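Side-chain contacts in adenylate kinase (Desulfovibrio gigas, PDB 2XB4), which probably catalyses the reversible transfer of the terminal phosphate of ATP to AMP, giving two ADP, and binds a zinc ion: residues A27-S31 / G32-R36; I112-R116 / E117-N121. All coordinates share one frame; numbering follows the deposited sequence.

Contact 1: A27-S31 / G32-R36; sequences AHIES and GGIFR
Glu30 caps the helix that opens the predicted AMP-binding region, where strand 27-30 of the parallel sheet leads without a break into helix 31-40. The two short axes stand at 85°, so the chain turns sharply at Glu30. Its carboxylate folds back over the first turn of the helix. CG lies between the backbone N and the carbonyl carbon (chi1 85°), and a further bend about the CB-CG bond brings the carboxylate to the first turn, where N of Gly33 is its bonded partner. OE1 of Glu30 accepts from N of Gly33 at 2.8 Å, a capping bond that is far from straight (131°). The backbone O of Glu30 accepts from N of Ile34 at 3.1 Å, a straighter bond. CG2 of Ile29 meets CD1 of Ile34 at 3.7 Å, the two side chains crossing at about a right angle. Helix 61-75 packs on both isoleucines. The guanidinium of Arg36 comes back along the helix, one face over O of Gly32 and CA of Gly33, both toward its rim. NH2 of Arg36 donates to a water at 2.7 Å, which lies in the guanidinium plane and in turn donates to OE1 of Glu30. The charged groups themselves stay 4.4 Å apart, from OE1 of Glu30 to NH2 of Arg36. The cap, the water link and this gap all depend on OE1, whose place is less sure because it sits too close to the backbone in the model. Ser31 and Arg36 are both predicted to bind AMP, and OG of Ser31 makes a weak hydrogen bond to O of Asp83. The carboxylate would thus be shared between the helix start and, through water, Arg36, which probably helps steady the arginine near the predicted AMP site.

Contact 2: I112-R116 / E117-N121; sequences ILLPR and EVAKN
Pro115 and Arg116 start helix 116-124 with two backbone bonds: N of Ala119 donates to O of Pro115 at 2.9 Å, and N of Lys120 to O of Arg116 at 3.0 Å. Pro115 holds the N-cap position. Its ring lies alongside Val118, the two side chains pointing the same way, and CG of Pro115 touches CG2 of Val118 at 4.0 Å. The other branch of Val118 serves Leu114. With CG1 anti to the backbone N (chi1 175°), Val118 sets that methyl 4.0 Å from CG of Leu114, and the two side chains cross at about a right angle. Leu114 also reaches further along the helix: its CD2 lies 3.8 Å from CB of Ala119. Thus Val118 splits its two methyls between the residues just before the helix, while the buried Ala119 meets the CD2 branch of Leu114. The long side chains of Arg116 and Lys120 are extended and find their partners on helix 167-177. Arg116 forms a salt bridge with Asp175 and a hydrogen bond with Asn171, and Lys120 forms a salt bridge with Glu167. Tyr178 gives a further tie, through a hydrogen bond with O of Leu114. The whole is a strand-to-helix turn with proline at the N-cap position and a small apolar cluster at the start of the helix. It joins strand 108-113 of the parallel sheet to the following helix in the P-loop NTPase fold, with Leu114 close to Ser11 of the predicted ATP site.

Overall arrangement
Contact 1 comes first along the chain and closes before contact 2 opens. Their centres lie about 25 Å apart, on opposite sides of the chain's centre, and their nearest atoms stay about 11 Å apart. Both mark a passage from a strand of the same five-stranded parallel sheet into the next helix. Strand 27-30 is an outermost strand of that sheet. Strand 108-113 lies between strands 2-6 and 201-206. Contact 1 thus leads from the sheet into the predicted NMP region, and contact 2 leads toward the segment with the zinc-binding cysteines. Contact 1 holds predicted AMP-binding residues, and contact 2 has Leu114 near Ser11 of the predicted ATP site.

Contact 1: A27-S31 / G32-R36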
ATOM      1  N   ALA A  27      23.061   2.694  24.146  1.00 20.04           N
ATOM      2  CA  ALA A  27      22.693   1.731  23.107  1.00 19.19           C
ATOM      3  C   ALA A  27      21.180   1.539  23.131  1.00 18.55           C
ATOM      4  O   ALA A  27      20.624   1.207  24.197  1.00 15.86           O
ATOM      5  CB  ALA A  27      23.331   0.437  23.358  1.00 19.93           C
ATOM      6  N   HIS A  28      20.498   1.663  21.983  1.00 18.57           N
ATOM      7  CA  HIS A  28      19.063   1.458  22.003  1.00 21.18           C
ATOM      8  C   HIS A  28      18.812  -0.008  21.703  1.00 21.24           C
ATOM      9  O   HIS A  28      19.005  -0.390  20.570  1.00 22.39           O
ATOM     10  CB  HIS A  28      18.368   2.325  20.917  1.00 22.95           C
ATOM     11  CG  HIS A  28      16.929   1.947  20.688  1.00 29.93           C
ATOM     12  ND1 HIS A  28      15.940   2.162  21.633  1.00 31.75           N
ATOM     13  CD2 HIS A  28      16.316   1.342  19.634  1.00 34.13           C
ATOM     14  CE1 HIS A  28      14.782   1.740  21.163  1.00 33.74           C
ATOM     15  NE2 HIS A  28      14.979   1.219  19.962  1.00 39.44           N
ATOM     16  N   ILE A  29      18.370  -0.806  22.678  1.00 19.27           N
ATOM     17  CA  ILE A  29      18.241  -2.237  22.548  1.00 20.67           C
ATOM     18  C   ILE A  29      16.762  -2.658  22.400  1.00 21.47           C
ATOM     19  O   ILE A  29      15.958  -2.553  23.307  1.00 20.36           O
ATOM     20  CB  ILE A  29      18.875  -3.011  23.823  1.00 20.52           C
ATOM     21  CG1 ILE A  29      20.272  -2.502  24.183  1.00 23.53           C
ATOM     22  CG2 ILE A  29      18.786  -4.579  23.701  1.00 20.63           C
ATOM     23  CD1 ILE A  29      21.356  -2.828  23.225  1.00 25.20           C
ATOM     24  N   GLU A  30      16.403  -3.190  21.238  1.00 23.48           N
ATOM     25  CA  GLU A  30      14.994  -3.498  21.036  1.00 24.12           C
ATOM     26  C   GLU A  30      14.923  -4.981  20.778  1.00 24.13           C
ATOM     27  O   GLU A  30      15.899  -5.661  20.247  1.00 22.34           O
ATOM     28  CB  GLU A  30      14.372  -2.542  19.993  1.00 24.61           C
ATOM     29  CG  GLU A  30      14.517  -2.912  18.619  1.00 31.20           C
ATOM     30  CD  GLU A  30      13.473  -3.968  18.127  1.00 36.38           C
ATOM     31  OE1 GLU A  30      13.943  -4.772  17.340  1.00 43.12           O
ATOM     32  OE2 GLU A  30      12.242  -4.016  18.469  1.00 36.41           O
ATOM     33  N   SER A  31      13.828  -5.523  21.268  1.00 29.39           N
ATOM     34  CA  SER A  31      13.659  -6.947  21.419  1.00 28.52           C
ATOM     35  C   SER A  31      13.869  -7.631  20.091  1.00 27.67           C
ATOM     36  O   SER A  31      14.477  -8.668  20.026  1.00 27.17           O
ATOM     37  CB  SER A  31      12.249  -7.214  22.049  1.00 31.60           C
ATOM     38  OG  SER A  31      11.521  -5.973  21.992  1.00 36.07           O
ATOM     39  N   GLY A  32      13.416  -7.039  18.997  1.00 30.51           N
ATOM     40  CA  GLY A  32      13.694  -7.610  17.661  1.00 29.90           C
ATOM     41  C   GLY A  32      15.151  -7.752  17.273  1.00 28.01           C
ATOM     42  O   GLY A  32      15.572  -8.776  16.769  1.00 29.46           O
ATOM     43  N   GLY A  33      15.956  -6.742  17.526  1.00 26.40           N
ATOM     44  CA  GLY A  33      17.402  -6.767  17.273  1.00 22.78           C
ATOM     45  C   GLY A  33      18.163  -7.764  18.126  1.00 19.93           C
ATOM     46  O   GLY A  33      19.122  -8.380  17.659  1.00 21.50           O
ATOM     47  N   ILE A  34      17.708  -7.988  19.364  1.00 17.49           N
ATOM     48  CA  ILE A  34      18.324  -9.074  20.194  1.00 16.40           C
ATOM     49  C   ILE A  34      18.277 -10.402  19.405  1.00 18.15           C
ATOM     50  O   ILE A  34      19.289 -11.114  19.241  1.00 17.13           O
ATOM     51  CB  ILE A  34      17.636  -9.185  21.548  1.00 16.60           C
ATOM     52  CG1 ILE A  34      17.775  -7.854  22.330  1.00 16.20           C
ATOM     53  CG2 ILE A  34      18.195 -10.399  22.355  1.00 15.46           C
ATOM     54  CD1 ILE A  34      16.899  -7.734  23.634  1.00 20.52           C
ATOM     55  N   PHE A  35      17.090 -10.776  18.903  1.00 22.50           N
ATOM     56  CA  PHE A  35      16.986 -12.049  18.142  1.00 25.79           C
ATOM     57  C   PHE A  35      17.876 -12.059  16.921  1.00 27.79           C
ATOM     58  O   PHE A  35      18.578 -13.035  16.675  1.00 28.53           O
ATOM     59  CB  PHE A  35      15.510 -12.409  17.793  1.00 30.67           C
ATOM     60  CG  PHE A  35      14.671 -12.961  19.009  1.00 38.24           C
ATOM     61  CD1 PHE A  35      14.902 -12.515  20.334  1.00 41.73           C
ATOM     62  CD2 PHE A  35      13.603 -13.886  18.789  1.00 48.89           C
ATOM     63  CE1 PHE A  35      14.127 -12.990  21.438  1.00 47.53           C
ATOM     64  CE2 PHE A  35      12.790 -14.379  19.911  1.00 51.18           C
ATOM     65  CZ  PHE A  35      13.083 -13.925  21.236  1.00 48.52           C
ATOM     66  N   ARG A  36      17.875 -11.016  16.109  1.00 28.93           N
ATOM     67  CA  ARG A  36      18.795 -11.018  14.965  1.00 31.17           C
ATOM     68  C   ARG A  36      20.271 -11.216  15.333  1.00 30.44           C
ATOM     69  O   ARG A  36      20.991 -11.914  14.608  1.00 31.97           O
ATOM     70  CB  ARG A  36      18.640  -9.750  14.108  1.00 33.85           C
ATOM     71  CG  ARG A  36      17.459  -9.781  13.163  1.00 35.01           C
ATOM     72  CD  ARG A  36      17.542  -8.583  12.201  1.00 38.02           C
ATOM     73  NE  ARG A  36      17.646  -7.311  12.924  1.00 35.87           N
ATOM     74  CZ  ARG A  36      16.610  -6.654  13.495  1.00 34.17           C
ATOM     75  NH1 ARG A  36      15.371  -7.158  13.493  1.00 37.36           N
ATOM     76  NH2 ARG A  36      16.814  -5.495  14.082  1.00 26.19           N
TER
HETATM   77  O   HOH W   1      14.788  -4.015  15.091  1.00 19.20           O

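Contact 2: I112-R116 / E117-N121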
ATOM      1  N   ILE A 112       5.242   5.818  29.107  1.00 11.88           N
ATOM      2  CA  ILE A 112       4.411   6.804  28.423  1.00 12.56           C
ATOM      3  C   ILE A 112       2.932   6.383  28.598  1.00 14.09           C
ATOM      4  O   ILE A 112       2.557   5.272  28.218  1.00 16.09           O
ATOM      5  CB  ILE A 112       4.757   6.902  26.938  1.00 12.42           C
ATOM      6  CG1 ILE A 112       6.275   7.187  26.803  1.00 17.35           C
ATOM      7  CG2 ILE A 112       3.849   8.043  26.291  1.00 12.81           C
ATOM      8  CD1 ILE A 112       6.759   7.057  25.383  1.00 24.23           C
ATOM      9  N   LEU A 113       2.114   7.290  29.144  1.00 15.84           N
ATOM     10  CA  LEU A 113       0.730   6.993  29.607  1.00 16.96           C
ATOM     11  C   LEU A 113      -0.161   7.562  28.550  1.00 16.79           C
ATOM     12  O   LEU A 113       0.005   8.757  28.191  1.00 15.56           O
ATOM     13  CB  LEU A 113       0.369   7.785  30.900  1.00 17.39           C
ATOM     14  CG  LEU A 113       0.771   7.035  32.158  1.00 21.89           C
ATOM     15  CD1 LEU A 113       2.327   7.045  32.358  1.00 23.56           C
ATOM     16  CD2 LEU A 113       0.064   7.653  33.334  1.00 26.55           C
ATOM     17  N   LEU A 114      -1.132   6.759  28.100  1.00 16.35           N
ATOM     18  CA  LEU A 114      -2.141   7.247  27.164  1.00 16.12           C
ATOM     19  C   LEU A 114      -3.383   6.333  27.353  1.00 15.84           C
ATOM     20  O   LEU A 114      -3.215   5.118  27.441  1.00 15.02           O
ATOM     21  CB  LEU A 114      -1.523   7.075  25.726  1.00 16.63           C
ATOM     22  CG  LEU A 114      -2.032   7.858  24.552  1.00 21.98           C
ATOM     23  CD1 LEU A 114      -1.577   9.288  24.866  1.00 24.11           C
ATOM     24  CD2 LEU A 114      -1.369   7.441  23.338  1.00 15.57           C
ATOM     25  N   PRO A 115      -4.615   6.892  27.414  1.00 16.42           N
ATOM     26  CA  PRO A 115      -5.709   5.943  27.397  1.00 17.94           C
ATOM     27  C   PRO A 115      -5.765   5.109  26.116  1.00 14.95           C
ATOM     28  O   PRO A 115      -5.446   5.595  25.026  1.00 13.88           O
ATOM     29  CB  PRO A 115      -6.991   6.814  27.571  1.00 18.53           C
ATOM     30  CG  PRO A 115      -6.507   8.174  28.031  1.00 21.18           C
ATOM     31  CD  PRO A 115      -5.078   8.292  27.563  1.00 17.33           C
ATOM     32  N   ARG A 116      -6.108   3.832  26.277  1.00 16.40           N
ATOM     33  CA  ARG A 116      -6.177   2.926  25.133  1.00 14.61           C
ATOM     34  C   ARG A 116      -7.035   3.499  23.988  1.00 15.38           C
ATOM     35  O   ARG A 116      -6.602   3.408  22.857  1.00 16.26           O
ATOM     36  CB  ARG A 116      -6.667   1.556  25.552  1.00 17.16           C
ATOM     37  CG  ARG A 116      -7.068   0.647  24.415  1.00 19.29           C
ATOM     38  CD  ARG A 116      -7.679  -0.675  24.951  1.00 20.98           C
ATOM     39  NE  ARG A 116      -7.864  -1.545  23.785  1.00 17.46           N
ATOM     40  CZ  ARG A 116      -7.876  -2.862  23.876  1.00 23.48           C
ATOM     41  NH1 ARG A 116      -7.735  -3.419  25.085  1.00 19.97           N
ATOM     42  NH2 ARG A 116      -8.064  -3.594  22.791  1.00 20.89           N
ATOM     43  N   GLU A 117      -8.191   4.133  24.235  1.00 14.62           N
ATOM     44  CA  GLU A 117      -9.068   4.637  23.105  1.00 17.40           C
ATOM     45  C   GLU A 117      -8.278   5.760  22.337  1.00 14.93           C
ATOM     46  O   GLU A 117      -8.369   5.894  21.095  1.00 14.77           O
ATOM     47  CB  GLU A 117     -10.488   5.186  23.549  1.00 19.33           C
ATOM     48  CG  GLU A 117     -11.418   4.033  24.033  1.00 31.88           C
ATOM     49  CD  GLU A 117     -12.994   4.333  24.065  1.00 45.33           C
ATOM     50  OE1 GLU A 117     -13.527   4.869  25.097  1.00 45.66           O
ATOM     51  OE2 GLU A 117     -13.703   3.986  23.055  1.00 51.82           O
ATOM     52  N   VAL A 118      -7.544   6.538  23.085  1.00 14.06           N
ATOM     53  CA  VAL A 118      -6.700   7.622  22.531  1.00 13.26           C
ATOM     54  C   VAL A 118      -5.572   7.043  21.651  1.00 13.45           C
ATOM     55  O   VAL A 118      -5.377   7.464  20.514  1.00 13.85           O
ATOM     56  CB  VAL A 118      -6.181   8.590  23.566  1.00 13.18           C
ATOM     57  CG1 VAL A 118      -5.214   9.599  22.907  1.00 11.59           C
ATOM     58  CG2 VAL A 118      -7.395   9.354  24.281  1.00 15.17           C
ATOM     59  N   ALA A 119      -4.840   6.058  22.200  1.00 14.18           N
ATOM     60  CA  ALA A 119      -3.797   5.345  21.460  1.00 12.19           C
ATOM     61  C   ALA A 119      -4.362   4.773  20.113  1.00 14.05           C
ATOM     62  O   ALA A 119      -3.738   4.920  19.048  1.00 12.82           O
ATOM     63  CB  ALA A 119      -3.201   4.273  22.385  1.00 11.52           C
ATOM     64  N   LYS A 120      -5.503   4.072  20.167  1.00 12.96           N
ATOM     65  CA  LYS A 120      -6.057   3.461  18.930  1.00 14.75           C
ATOM     66  C   LYS A 120      -6.392   4.561  17.938  1.00 15.14           C
ATOM     67  O   LYS A 120      -6.128   4.431  16.745  1.00 14.76           O
ATOM     68  CB  LYS A 120      -7.286   2.581  19.283  1.00 15.42           C
ATOM     69  CG  LYS A 120      -7.990   1.984  18.065  1.00 19.23           C
ATOM     70  CD  LYS A 120      -9.125   1.121  18.458  1.00 26.56           C
ATOM     71  CE  LYS A 120      -9.741   0.597  17.209  1.00 33.04           C
ATOM     72  NZ  LYS A 120     -11.033  -0.025  17.524  1.00 42.96           N
ATOM     73  N   ASN A 121      -7.075   5.599  18.395  1.00 14.65           N
ATOM     74  CA  ASN A 121      -7.414   6.702  17.472  1.00 17.95           C
ATOM     75  C   ASN A 121      -6.215   7.424  16.877  1.00 16.01           C
ATOM     76  O   ASN A 121      -6.200   7.760  15.703  1.00 17.73           O
ATOM     77  CB  ASN A 121      -8.303   7.700  18.170  1.00 17.45           C
ATOM     78  CG  ASN A 121      -9.753   7.209  18.215  1.00 24.27           C
ATOM     79  OD1 ASN A 121     -10.219   6.455  17.336  1.00 29.91           O
ATOM     80  ND2 ASN A 121     -10.440   7.584  19.241  1.00 25.96           N
TER